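Local coordinates for PHOX (Pseudomonas fluorescens, PDB 4A9V), which hydrolyses phosphate monoesters as an alkaline phosphatase, using a complex iron-calcium cofactor held in a beta-propeller, at residues W131-V134 against Y139-R142; Y94-P99 against N566-S571; A58-Q63 against A113-G118; V547-P552 against S558-H563. One frame throughout, in Å; residues are numbered along the deposited sequence.

Contact 1 of 4, residues W131-V134 against Y139-R142; sequences WQFV and YNRR
The amide of Asn140 reaches across to the carbonyl of Val134, and this is where the contact is tight. Its ND2 donates to Val134 O over 2.9 Å, with 153° at the hydrogen, approaching tilted from the carbonyl plane. Beside that bond the same nitrogen lies 3.5 Å from Phe133 CE1, and the planes of amide and ring are 21° apart. Phe133 has its CG anti to the backbone N (chi1 171°), which carries the ring forward until CE1 and CZ meet the amide; the ring also rests on Gln40 and Leu42 of a neighbouring loop. Both segments belong to one strand, 130-144, an outermost strand of a four-stranded antiparallel sheet in the propeller, and the contact spans the place where that strand is interrupted. Asn140 is buried and both its polar atoms have partners: ND2 has a second acceptor in Leu42 O, and OD1 accepts from Glu123 N on the neighbouring strand 118-127. An alanine here is likely to cost Val134 O and Leu42 O their shared donor and Glu123 N its acceptor. The loose side is that of Val134, which is partly exposed and whose side chain keeps clear of the opposite segment.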
loop_
_atom_site.group_PDB
_atom_site.type_symbol
_atom_site.label_atom_id
_atom_site.label_comp_id
_atom_site.label_asym_id
_atom_site.label_seq_id
_atom_site.Cartn_x
_atom_site.Cartn_y
_atom_site.Cartn_z
ATOM N N TRP A 131 10.856 -21.300 5.375
ATOM C CA TRP A 131 11.586 -20.123 4.934
ATOM C C TRP A 131 12.068 -19.326 6.120
ATOM O O TRP A 131 11.296 -19.052 7.042
ATOM C CB TRP A 131 10.666 -19.263 4.072
ATOM C CG TRP A 131 10.339 -19.896 2.755
ATOM C CD1 TRP A 131 9.228 -20.658 2.427
ATOM C CD2 TRP A 131 11.178 -19.886 1.561
ATOM N NE1 TRP A 131 9.318 -21.110 1.132
ATOM C CE2 TRP A 131 10.471 -20.669 0.560
ATOM C CE3 TRP A 131 12.413 -19.331 1.243
ATOM C CZ2 TRP A 131 10.971 -20.834 -0.720
ATOM C CZ3 TRP A 131 12.908 -19.506 -0.046
ATOM C CH2 TRP A 131 12.208 -20.251 -1.000
ATOM N N GLN A 132 13.322 -18.881 6.068
ATOM C CA GLN A 132 13.910 -18.071 7.126
ATOM C C GLN A 132 14.766 -16.956 6.536
ATOM O O GLN A 132 15.398 -17.114 5.489
ATOM C CB GLN A 132 14.759 -18.937 8.065
ATOM C CG GLN A 132 14.014 -20.090 8.722
ATOM C CD GLN A 132 14.926 -20.966 9.559
ATOM O OE1 GLN A 132 15.802 -21.644 9.021
ATOM N NE2 GLN A 132 14.872 -20.784 10.872
ATOM N N PHE A 133 14.840 -15.859 7.270
ATOM C CA PHE A 133 15.700 -14.744 6.935
ATOM C C PHE A 133 17.169 -15.159 6.959
ATOM O O PHE A 133 17.610 -15.843 7.883
ATOM C CB PHE A 133 15.435 -13.614 7.934
ATOM C CG PHE A 133 16.398 -12.471 7.839
ATOM C CD1 PHE A 133 16.590 -11.799 6.644
ATOM C CD2 PHE A 133 17.113 -12.057 8.951
ATOM C CE1 PHE A 133 17.471 -10.733 6.562
ATOM C CE2 PHE A 133 17.991 -10.989 8.875
ATOM C CZ PHE A 133 18.196 -10.351 7.670
ATOM N N VAL A 134 17.921 -14.680 5.973
ATOM C CA VAL A 134 19.369 -14.875 5.900
ATOM C C VAL A 134 20.089 -13.559 6.196
ATOM O O VAL A 134 20.295 -12.719 5.311
ATOM C CB VAL A 134 19.792 -15.384 4.505
ATOM C CG1 VAL A 134 21.289 -15.634 4.452
ATOM C CG2 VAL A 134 19.036 -16.651 4.158
ATOM N N TYR A 139 22.463 -9.426 -0.750
ATOM C CA TYR A 139 21.283 -8.757 -1.291
ATOM C C TYR A 139 20.555 -7.908 -0.250
ATOM O O TYR A 139 19.685 -7.119 -0.595
ATOM C CB TYR A 139 20.336 -9.785 -1.899
ATOM C CG TYR A 139 20.909 -10.458 -3.125
ATOM C CD1 TYR A 139 20.929 -9.800 -4.342
ATOM C CD2 TYR A 139 21.554 -11.683 -3.032
ATOM C CE1 TYR A 139 21.510 -10.376 -5.453
ATOM C CE2 TYR A 139 22.190 -12.242 -4.128
ATOM C CZ TYR A 139 22.149 -11.592 -5.339
ATOM O OH TYR A 139 22.770 -12.135 -6.441
ATOM N N ASN A 140 20.832 -8.128 1.029
ATOM C CA ASN A 140 20.108 -7.401 2.064
ATOM C C ASN A 140 20.421 -5.917 1.956
ATOM O O ASN A 140 21.581 -5.534 1.812
ATOM C CB ASN A 140 20.482 -7.900 3.455
ATOM C CG ASN A 140 19.995 -9.307 3.732
ATOM O OD1 ASN A 140 19.217 -9.891 2.965
ATOM N ND2 ASN A 140 20.412 -9.843 4.872
ATOM N N ARG A 141 19.408 -5.074 2.125
ATOM C CA ARG A 141 19.594 -3.655 1.891
ATOM C C ARG A 141 18.495 -2.865 2.567
ATOM O O ARG A 141 17.330 -3.244 2.506
ATOM C CB ARG A 141 19.562 -3.398 0.385
ATOM C CG ARG A 141 19.876 -1.981 -0.001
ATOM C CD ARG A 141 19.750 -1.790 -1.496
ATOM N NE ARG A 141 20.119 -0.435 -1.850
ATOM C CZ ARG A 141 20.216 0.021 -3.086
ATOM N NH1 ARG A 141 19.772 -0.712 -4.101
ATOM N NH2 ARG A 141 20.682 1.248 -3.284
ATOM N N ARG A 142 18.862 -1.720 3.131
ATOM C CA ARG A 142 17.899 -0.674 3.465
ATOM C C ARG A 142 17.945 0.443 2.432
ATOM O O ARG A 142 19.005 0.995 2.143
ATOM C CB ARG A 142 18.160 -0.096 4.855
ATOM C CG ARG A 142 17.772 -1.000 6.010
ATOM C CD ARG A 142 16.327 -1.480 5.957
ATOM N NE ARG A 142 15.365 -0.435 5.618
ATOM C CZ ARG A 142 15.118 0.627 6.376
ATOM N NH1 ARG A 142 15.556 0.677 7.625
ATOM N NH2 ARG A 142 14.428 1.651 5.892
#

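Contact 2 of 4, residues Y94-P99 against N566-S571; sequences YRYLYP and NGKPRS. With EDO (1,2-ethanediol), chain J.
A short helix, 94-97, is pinned here to the long loop that leads into strand 572-578, where Tyr96 meets Lys568 and Pro569. The tyrosine ring lies between two aliphatic groups. Pro569 sits over one face, its CD 3.9 Å from the centroid of the Tyr96 ring and 23° off the normal, a CH-pi contact; Pro569 CG comes closer still to the phenol end, 3.5 Å from Tyr96 CZ. Over the opposite face lies Arg95 CG of the helix itself, above the centre. The hydroxyl is anchored outside the pair, where Tyr96 OH hydrogen-bonds Gly553 O. Lys568 slides past Tyr96 in the opposite direction, its CD 4.0 Å from Tyr96 CB. A bend at chi3 (-73°) in the otherwise extended lysine chain turns the ammonium group onto the helix end, where Lys568 NZ donates to Tyr96 O over 2.8 Å, in the carbonyl plane and on a lone pair. The same nitrogen bonds Pro51 O and both oxygens of an ethanediol, probably from the crystallisation liquor; EDO O2 in turn donates to Tyr98 O over 2.8 Å. The positive charge would probably be stabilised by the carbonyls at this helix end. The arrangement is that of a lysine side chain hydrogen-bonded to a carbonyl in the last turn of a short helix, with a proline-aromatic CH-pi contact beside it.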
loop_
_atom_site.group_PDB
_atom_site.type_symbol
_atom_site.label_atom_id
_atom_site.label_comp_id
_atom_site.label_asym_id
_atom_site.label_seq_id
_atom_site.Cartn_x
_atom_site.Cartn_y
_atom_site.Cartn_z
ATOM N N TYR A 94 6.483 6.716 17.576
ATOM C CA TYR A 94 7.385 7.449 18.457
ATOM C C TYR A 94 7.374 6.900 19.892
ATOM O O TYR A 94 8.385 6.964 20.585
ATOM C CB TYR A 94 7.049 8.942 18.471
ATOM C CG TYR A 94 7.287 9.675 17.160
ATOM C CD1 TYR A 94 8.169 9.194 16.204
ATOM C CD2 TYR A 94 6.672 10.890 16.913
ATOM C CE1 TYR A 94 8.441 9.913 15.051
ATOM C CE2 TYR A 94 6.953 11.624 15.773
ATOM C CZ TYR A 94 7.877 11.152 14.870
ATOM O OH TYR A 94 8.163 11.837 13.709
ATOM N N ARG A 95 6.238 6.371 20.343
ATOM C CA ARG A 95 6.176 5.828 21.699
ATOM C C ARG A 95 7.157 4.692 21.928
ATOM O O ARG A 95 7.560 4.446 23.066
ATOM C CB ARG A 95 4.754 5.405 22.076
ATOM C CG ARG A 95 4.260 4.131 21.422
ATOM C CD ARG A 95 2.794 3.872 21.741
ATOM N NE ARG A 95 2.582 3.673 23.173
ATOM C CZ ARG A 95 1.537 4.138 23.850
ATOM N NH1 ARG A 95 0.538 4.730 23.211
ATOM N NH2 ARG A 95 1.410 3.857 25.136
ATOM N N TYR A 96 7.539 4.007 20.852
ATOM C CA TYR A 96 8.475 2.888 20.925
ATOM C C TYR A 96 9.847 3.221 20.337
ATOM O O TYR A 96 10.832 2.571 20.669
ATOM C CB TYR A 96 7.890 1.644 20.251
ATOM C CG TYR A 96 6.553 1.229 20.814
ATOM C CD1 TYR A 96 6.390 1.005 22.170
ATOM C CD2 TYR A 96 5.458 1.030 19.985
ATOM C CE1 TYR A 96 5.170 0.629 22.689
ATOM C CE2 TYR A 96 4.236 0.634 20.494
ATOM C CZ TYR A 96 4.094 0.459 21.851
ATOM O OH TYR A 96 2.881 0.113 22.397
ATOM N N LEU A 97 9.920 4.192 19.438
ATOM C CA LEU A 97 11.148 4.441 18.696
ATOM C C LEU A 97 12.235 5.048 19.590
ATOM O O LEU A 97 13.410 4.708 19.469
ATOM C CB LEU A 97 10.872 5.361 17.505
ATOM C CG LEU A 97 12.090 5.704 16.644
ATOM C CD1 LEU A 97 12.720 4.451 16.049
ATOM C CD2 LEU A 97 11.712 6.691 15.551
ATOM N N TYR A 98 11.836 6.007 20.423
ATOM C CA TYR A 98 12.764 6.781 21.247
ATOM C C TYR A 98 12.615 6.362 22.708
ATOM O O TYR A 98 11.509 6.066 23.149
ATOM C CB TYR A 98 12.455 8.276 21.134
ATOM C CG TYR A 98 12.412 8.798 19.715
ATOM C CD1 TYR A 98 13.537 8.761 18.900
ATOM C CD2 TYR A 98 11.244 9.337 19.196
ATOM C CE1 TYR A 98 13.516 9.306 17.627
ATOM C CE2 TYR A 98 11.215 9.909 17.936
ATOM C CZ TYR A 98 12.340 9.863 17.144
ATOM O OH TYR A 98 12.262 10.388 15.867
ATOM N N PRO A 99 13.680 6.512 23.508
ATOM C CA PRO A 99 13.519 6.205 24.935
ATOM C C PRO A 99 12.503 7.122 25.602
ATOM O O PRO A 99 11.782 6.694 26.503
ATOM C CB PRO A 99 14.914 6.437 25.523
ATOM C CG PRO A 99 15.846 6.476 24.368
ATOM C CD PRO A 99 15.056 6.904 23.165
ATOM N N ASN A 566 6.354 -6.627 30.328
ATOM C CA ASN A 566 6.480 -5.210 30.015
ATOM C C ASN A 566 7.262 -4.977 28.732
ATOM O O ASN A 566 7.961 -3.970 28.586
ATOM C CB ASN A 566 7.155 -4.468 31.163
ATOM C CG ASN A 566 6.683 -3.034 31.281
ATOM O OD1 ASN A 566 5.732 -2.631 30.611
ATOM N ND2 ASN A 566 7.433 -2.224 32.018
ATOM N N GLY A 567 7.038 -5.848 27.758
ATOM C CA GLY A 567 7.806 -5.827 26.527
ATOM C C GLY A 567 7.368 -4.771 25.528
ATOM O O GLY A 567 6.359 -4.084 25.702
ATOM N N LYS A 568 8.188 -4.618 24.501
ATOM C CA LYS A 568 7.950 -3.676 23.422
ATOM C C LYS A 568 7.447 -4.448 22.199
ATOM O O LYS A 568 8.106 -5.379 21.731
ATOM C CB LYS A 568 9.255 -2.948 23.083
ATOM C CG LYS A 568 9.131 -1.971 21.928
ATOM C CD LYS A 568 10.343 -1.064 21.822
ATOM C CE LYS A 568 10.360 -0.022 22.927
ATOM N NZ LYS A 568 11.506 0.917 22.798
ATOM N N PRO A 569 6.235 -4.129 21.719
ATOM C CA PRO A 569 5.732 -4.794 20.520
ATOM C C PRO A 569 6.493 -4.357 19.273
ATOM O O PRO A 569 7.006 -3.241 19.218
ATOM C CB PRO A 569 4.277 -4.331 20.454
ATOM C CG PRO A 569 4.308 -2.972 21.067
ATOM C CD PRO A 569 5.372 -3.006 22.133
ATOM N N ARG A 570 6.629 -5.270 18.317
ATOM C CA ARG A 570 7.400 -5.010 17.102
ATOM C C ARG A 570 6.616 -5.471 15.880
ATOM O O ARG A 570 6.256 -6.640 15.775
ATOM C CB ARG A 570 8.744 -5.739 17.151
ATOM C CG ARG A 570 9.624 -5.311 18.314
ATOM C CD ARG A 570 10.743 -6.303 18.566
ATOM N NE ARG A 570 11.732 -6.297 17.493
ATOM C CZ ARG A 570 12.773 -7.116 17.449
ATOM N NH1 ARG A 570 12.906 -8.059 18.375
ATOM N NH2 ARG A 570 13.658 -7.015 16.469
ATOM N N SER A 571 6.424 -4.566 14.924
ATOM C CA SER A 571 5.892 -4.935 13.616
ATOM C C SER A 571 6.711 -6.082 13.056
ATOM O O SER A 571 7.944 -6.084 13.152
ATOM C CB SER A 571 5.964 -3.747 12.656
ATOM O OG SER A 571 5.098 -2.701 13.056
HETATM C C1 EDO J . 10.435 2.779 26.158
HETATM O O1 EDO J . 11.074 1.622 25.604
HETATM C C2 EDO J . 10.131 3.788 25.051
HETATM O O2 EDO J . 10.902 3.458 23.884
#

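Contact 3 of 4, residues A58-Q63 against A113-G118; sequences AAQEVQ and ALACEG
Two helices meet in this buried contact of the beta-propeller: helix 57-60, close to a type I beta turn from Gln60 to Gln63, and helix 107-115, which precedes strand 118-127. The Ala115 methyl is the main point of contact. Its CB touches Glu61 CG at 3.5 Å and Gln60 CG at 3.6 Å, and the small side chain lets the backbones come close, with Glu61 CA and Ala115 CA 5.0 Å apart. Gln60 holds CG anti to the backbone N (chi1 -179°) and then bends at chi2, a shape that lays its CG against the methyl and brings its amide alongside Cys116. That amide is tied down on both branches, OE1 accepting from Trp38 NE1 and NE2 donating to Phe64 O, which should fix its rotation. Glu61, extended beyond CG, instead carries its carboxylate past the methyl to a salt bridge with Arg111, further back on helix 107-115, and it is partly exposed. Ala115 O is engaged as well, by the guanidinium of Arg142 from strand 130-144. At the other edge of the contact, Cys116 SG rests 3.7 Å from Gln60 OE1, a van der Waals approach.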
loop_
_atom_site.group_PDB
_atom_site.type_symbol
_atom_site.label_atom_id
_atom_site.label_comp_id
_atom_site.label_asym_id
_atom_site.label_seq_id
_atom_site.Cartn_x
_atom_site.Cartn_y
_atom_site.Cartn_z
ATOM N N ALA A 58 22.069 5.652 12.972
ATOM C CA ALA A 58 22.958 4.895 12.102
ATOM C C ALA A 58 22.672 3.397 12.170
ATOM O O ALA A 58 22.711 2.705 11.157
ATOM C CB ALA A 58 24.410 5.174 12.456
ATOM N N ALA A 59 22.363 2.898 13.363
ATOM C CA ALA A 59 21.964 1.505 13.499
ATOM C C ALA A 59 20.656 1.224 12.771
ATOM O O ALA A 59 20.523 0.214 12.095
ATOM C CB ALA A 59 21.846 1.119 14.965
ATOM N N GLN A 60 19.687 2.125 12.892
ATOM C CA GLN A 60 18.394 1.896 12.267
ATOM C C GLN A 60 18.513 1.884 10.740
ATOM O O GLN A 60 17.771 1.162 10.072
ATOM C CB GLN A 60 17.372 2.937 12.725
ATOM C CG GLN A 60 15.981 2.746 12.130
ATOM C CD GLN A 60 15.321 1.445 12.543
ATOM O OE1 GLN A 60 14.817 1.307 13.654
ATOM N NE2 GLN A 60 15.316 0.482 11.640
ATOM N N GLU A 61 19.514 2.587 10.206
ATOM C CA GLU A 61 19.770 2.578 8.766
ATOM C C GLU A 61 20.269 1.236 8.246
ATOM O O GLU A 61 20.264 1.020 7.035
ATOM C CB GLU A 61 20.749 3.694 8.381
ATOM C CG GLU A 61 20.129 5.080 8.527
ATOM C CD GLU A 61 21.100 6.237 8.342
ATOM O OE1 GLU A 61 22.330 6.028 8.358
ATOM O OE2 GLU A 61 20.637 7.396 8.380
ATOM N N VAL A 62 20.666 0.332 9.145
ATOM C CA VAL A 62 21.107 -1.011 8.762
ATOM C C VAL A 62 20.286 -2.102 9.459
ATOM O O VAL A 62 20.688 -3.264 9.507
ATOM C CB VAL A 62 22.621 -1.233 9.022
ATOM C CG1 VAL A 62 23.445 -0.331 8.116
ATOM C CG2 VAL A 62 22.980 -1.018 10.484
ATOM N N GLN A 63 19.102 -1.722 9.933
ATOM C CA GLN A 63 18.159 -2.644 10.561
ATOM C C GLN A 63 16.844 -2.618 9.793
ATOM O O GLN A 63 16.480 -1.611 9.194
ATOM C CB GLN A 63 17.897 -2.236 12.017
ATOM C CG GLN A 63 19.086 -2.473 12.933
ATOM C CD GLN A 63 18.999 -1.704 14.238
ATOM O OE1 GLN A 63 18.341 -0.656 14.337
ATOM N NE2 GLN A 63 19.738 -2.173 15.230
ATOM N N ALA A 113 14.025 8.559 12.648
ATOM C CA ALA A 113 12.679 8.329 12.109
ATOM C C ALA A 113 12.735 8.072 10.605
ATOM O O ALA A 113 12.110 7.137 10.112
ATOM C CB ALA A 113 11.765 9.507 12.428
ATOM N N LEU A 114 13.482 8.887 9.877
ATOM C CA LEU A 114 13.619 8.683 8.436
ATOM C C LEU A 114 14.262 7.327 8.122
ATOM O O LEU A 114 13.907 6.671 7.136
ATOM C CB LEU A 114 14.451 9.818 7.835
ATOM C CG LEU A 114 13.651 11.093 7.568
ATOM C CD1 LEU A 114 14.562 12.307 7.536
ATOM C CD2 LEU A 114 12.873 10.993 6.269
ATOM N N ALA A 115 15.149 6.875 9.008
ATOM C CA ALA A 115 15.818 5.590 8.854
ATOM C C ALA A 115 14.842 4.421 8.954
ATOM O O ALA A 115 15.106 3.340 8.432
ATOM C CB ALA A 115 16.908 5.448 9.900
ATOM N N CYS A 116 13.761 4.612 9.703
ATOM C CA CYS A 116 12.752 3.577 9.883
ATOM C C CYS A 116 11.927 3.306 8.639
ATOM O O CYS A 116 11.209 2.313 8.612
ATOM C CB CYS A 116 11.784 3.983 10.988
ATOM S SG CYS A 116 12.415 3.876 12.673
ATOM N N GLU A 117 11.855 4.283 7.738
ATOM C CA GLU A 117 10.928 4.234 6.615
ATOM C C GLU A 117 11.677 3.903 5.337
ATOM O O GLU A 117 12.897 4.026 5.276
ATOM C CB GLU A 117 10.195 5.568 6.485
ATOM C CG GLU A 117 9.521 5.966 7.795
ATOM C CD GLU A 117 8.615 7.175 7.730
ATOM O OE1 GLU A 117 8.276 7.660 6.638
ATOM O OE2 GLU A 117 8.267 7.667 8.829
ATOM N N GLY A 118 10.934 3.471 4.327
ATOM C CA GLY A 118 11.519 3.128 3.039
ATOM C C GLY A 118 11.216 1.688 2.690
ATOM O O GLY A 118 10.058 1.261 2.739
#

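Contact 4 of 4, residues V547-P552 against S558-H563; sequences VGIQHP and STFPEH
Phe560 and Pro552 meet CB to CB, with Ile549 and Ser558 beside them, all four residues buried. Ile549 CG2 touches Phe560 CE1 at 3.9 Å, the two side chains crossing at about a right angle. Pro552 CB stands 4.4 Å from Phe560 CB, near the root of the aromatic side chain, while Pro552 CG lies 4.0 Å from the carbonyl Phe560 O. Ser558 closes the group, with its OG 3.9 Å from Pro552 CB. No hydrogen bond passes between the two segments, so they meet by apolar and van der Waals contact alone.

The next shell sets these groups in place. Phe560 N donates to Ser558 OG over 3.0 Å at an angle of 166°, an ST turn within the loop between strands 544-550 and 572-578, and the serine oxygen also bonds Asp22 OD1. Ser558 has its OG anti to the backbone N (chi1 -179°), which points the oxygen at Phe560 N. A valine here would probably leave Phe560 N and the Asp22 carboxylate without this partner and loosen the hold on the Phe560 backbone. Pro561, joined through a cis peptide, packs its CB over the centre of one face of the Phe560 ring.

Further out, segment 547-552 ends strand 544-550, an inner strand of a four-stranded antiparallel sheet of the propeller, and Ile549 and Phe560 both rest on Met574 of the adjacent strand 572-578. Just beyond the strand, His551 NE2 hydrogen-bonds Glu532, which binds lithium here, at a site that can hold calcium, while His551 ND1 bonds Gly530 O.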
loop_
_atom_site.group_PDB
_atom_site.type_symbol
_atom_site.label_atom_id
_atom_site.label_comp_id
_atom_site.label_asym_id
_atom_site.label_seq_id
_atom_site.Cartn_x
_atom_site.Cartn_y
_atom_site.Cartn_z
ATOM N N VAL A 547 2.650 -12.608 5.636
ATOM C CA VAL A 547 1.697 -11.540 5.910
ATOM C C VAL A 547 2.277 -10.626 6.987
ATOM O O VAL A 547 2.945 -11.086 7.912
ATOM C CB VAL A 547 0.314 -12.103 6.325
ATOM C CG1 VAL A 547 0.407 -12.939 7.594
ATOM C CG2 VAL A 547 -0.703 -10.983 6.488
ATOM N N GLY A 548 2.042 -9.329 6.850
ATOM C CA GLY A 548 2.538 -8.357 7.809
ATOM C C GLY A 548 1.570 -8.049 8.938
ATOM O O GLY A 548 0.348 -7.951 8.750
ATOM N N ILE A 549 2.159 -7.845 10.112
ATOM C CA ILE A 549 1.467 -7.335 11.277
ATOM C C ILE A 549 2.102 -5.991 11.610
ATOM O O ILE A 549 3.264 -5.917 12.010
ATOM C CB ILE A 549 1.631 -8.303 12.467
ATOM C CG1 ILE A 549 1.047 -9.686 12.138
ATOM C CG2 ILE A 549 1.005 -7.713 13.719
ATOM C CD1 ILE A 549 -0.419 -9.693 11.751
ATOM N N GLN A 550 1.367 -4.928 11.310
ATOM C CA GLN A 550 1.888 -3.575 11.371
ATOM C C GLN A 550 1.395 -2.866 12.633
ATOM O O GLN A 550 0.229 -2.974 13.004
ATOM C CB GLN A 550 1.462 -2.793 10.118
ATOM C CG GLN A 550 2.192 -1.475 9.934
ATOM C CD GLN A 550 1.535 -0.584 8.907
ATOM O OE1 GLN A 550 0.327 -0.342 8.964
ATOM N NE2 GLN A 550 2.330 -0.056 7.981
ATOM N N HIS A 551 2.309 -2.122 13.251
ATOM C CA HIS A 551 2.049 -1.345 14.470
ATOM C C HIS A 551 1.244 -2.067 15.523
ATOM O O HIS A 551 0.349 -1.486 16.126
ATOM C CB HIS A 551 1.448 0.037 14.157
ATOM C CG HIS A 551 0.102 -0.001 13.456
ATOM N ND1 HIS A 551 -1.049 -0.344 14.079
ATOM C CD2 HIS A 551 -0.248 0.343 12.155
ATOM C CE1 HIS A 551 -2.073 -0.236 13.215
ATOM N NE2 HIS A 551 -1.583 0.191 12.043
ATOM N N PRO A 552 1.637 -3.303 15.872
ATOM C CA PRO A 552 1.007 -3.883 17.051
ATOM C C PRO A 552 1.171 -2.976 18.264
ATOM O O PRO A 552 2.236 -2.397 18.473
ATOM C CB PRO A 552 1.759 -5.206 17.240
ATOM C CG PRO A 552 3.086 -4.968 16.616
ATOM C CD PRO A 552 2.821 -4.070 15.444
ATOM N N SER A 558 -0.099 -4.041 23.528
ATOM C CA SER A 558 0.466 -5.262 22.950
ATOM C C SER A 558 1.907 -5.480 23.390
ATOM O O SER A 558 2.666 -4.520 23.560
ATOM C CB SER A 558 0.396 -5.208 21.417
ATOM O OG SER A 558 0.909 -6.391 20.825
ATOM N N THR A 559 2.305 -6.749 23.457
ATOM C CA THR A 559 3.711 -7.112 23.580
ATOM C C THR A 559 4.117 -8.093 22.466
ATOM O O THR A 559 5.159 -8.737 22.535
ATOM C CB THR A 559 3.998 -7.727 24.967
ATOM O OG1 THR A 559 3.099 -8.815 25.214
ATOM C CG2 THR A 559 3.831 -6.683 26.072
ATOM N N PHE A 560 3.313 -8.142 21.407
ATOM C CA PHE A 560 3.542 -9.056 20.286
ATOM C C PHE A 560 4.788 -8.630 19.502
ATOM O O PHE A 560 4.951 -7.441 19.222
ATOM C CB PHE A 560 2.312 -9.004 19.373
ATOM C CG PHE A 560 2.400 -9.893 18.174
ATOM C CD1 PHE A 560 2.983 -9.445 17.001
ATOM C CD2 PHE A 560 1.882 -11.172 18.214
ATOM C CE1 PHE A 560 3.057 -10.270 15.893
ATOM C CE2 PHE A 560 1.974 -12.010 17.119
ATOM C CZ PHE A 560 2.534 -11.546 15.948
ATOM N N PRO A 561 5.615 -9.595 19.048
ATOM C CA PRO A 561 5.443 -11.037 19.123
ATOM C C PRO A 561 6.155 -11.712 20.295
ATOM O O PRO A 561 5.933 -12.897 20.526
ATOM C CB PRO A 561 6.059 -11.522 17.811
ATOM C CG PRO A 561 7.158 -10.551 17.550
ATOM C CD PRO A 561 6.644 -9.227 18.053
ATOM N N GLU A 562 7.108 -11.034 20.928
ATOM C CA GLU A 562 7.986 -11.713 21.885
ATOM C C GLU A 562 7.313 -11.952 23.238
ATOM O O GLU A 562 7.716 -12.848 23.984
ATOM C CB GLU A 562 9.292 -10.940 22.068
ATOM C CG GLU A 562 10.157 -10.893 20.819
ATOM C CD GLU A 562 11.286 -9.888 20.936
ATOM O OE1 GLU A 562 11.055 -8.690 20.668
ATOM O OE2 GLU A 562 12.411 -10.295 21.295
ATOM N N HIS A 563 6.348 -11.104 23.579
ATOM C CA HIS A 563 5.625 -11.203 24.847
ATOM C C HIS A 563 6.553 -11.315 26.027
ATOM O O HIS A 563 6.303 -12.071 26.973
ATOM C CB HIS A 563 4.648 -12.366 24.819
ATOM C CG HIS A 563 3.578 -12.225 23.772
ATOM N ND1 HIS A 563 2.840 -11.105 23.638
ATOM C CD2 HIS A 563 3.210 -13.065 22.731
ATOM C CE1 HIS A 563 1.973 -11.263 22.624
ATOM N NE2 HIS A 563 2.212 -12.453 22.056
#

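Overall arrangement
From the N terminus, residues 58-63 pair first with 113-118, so contact 3 closes a loop that holds the first two strands of one propeller sheet. Within that loop lies 94-99, whose partner 566-571 comes near the C terminus; contacts 2 and 3 cross, touching through Leu97 and Cys116. Contact 1 follows in series, a local closure within strand 130-144, and Arg142 joins it to contact 3 by bonding Ala115 O and Gln63 O. Contact 4, later in series, closes a short loop after strand 544-550. Contacts 1 and 4 nest inside the long loop of contact 2, which ties helix 94-97 to the loop before strand 572-578, where Ser571 OG meets His551 N of contact 4.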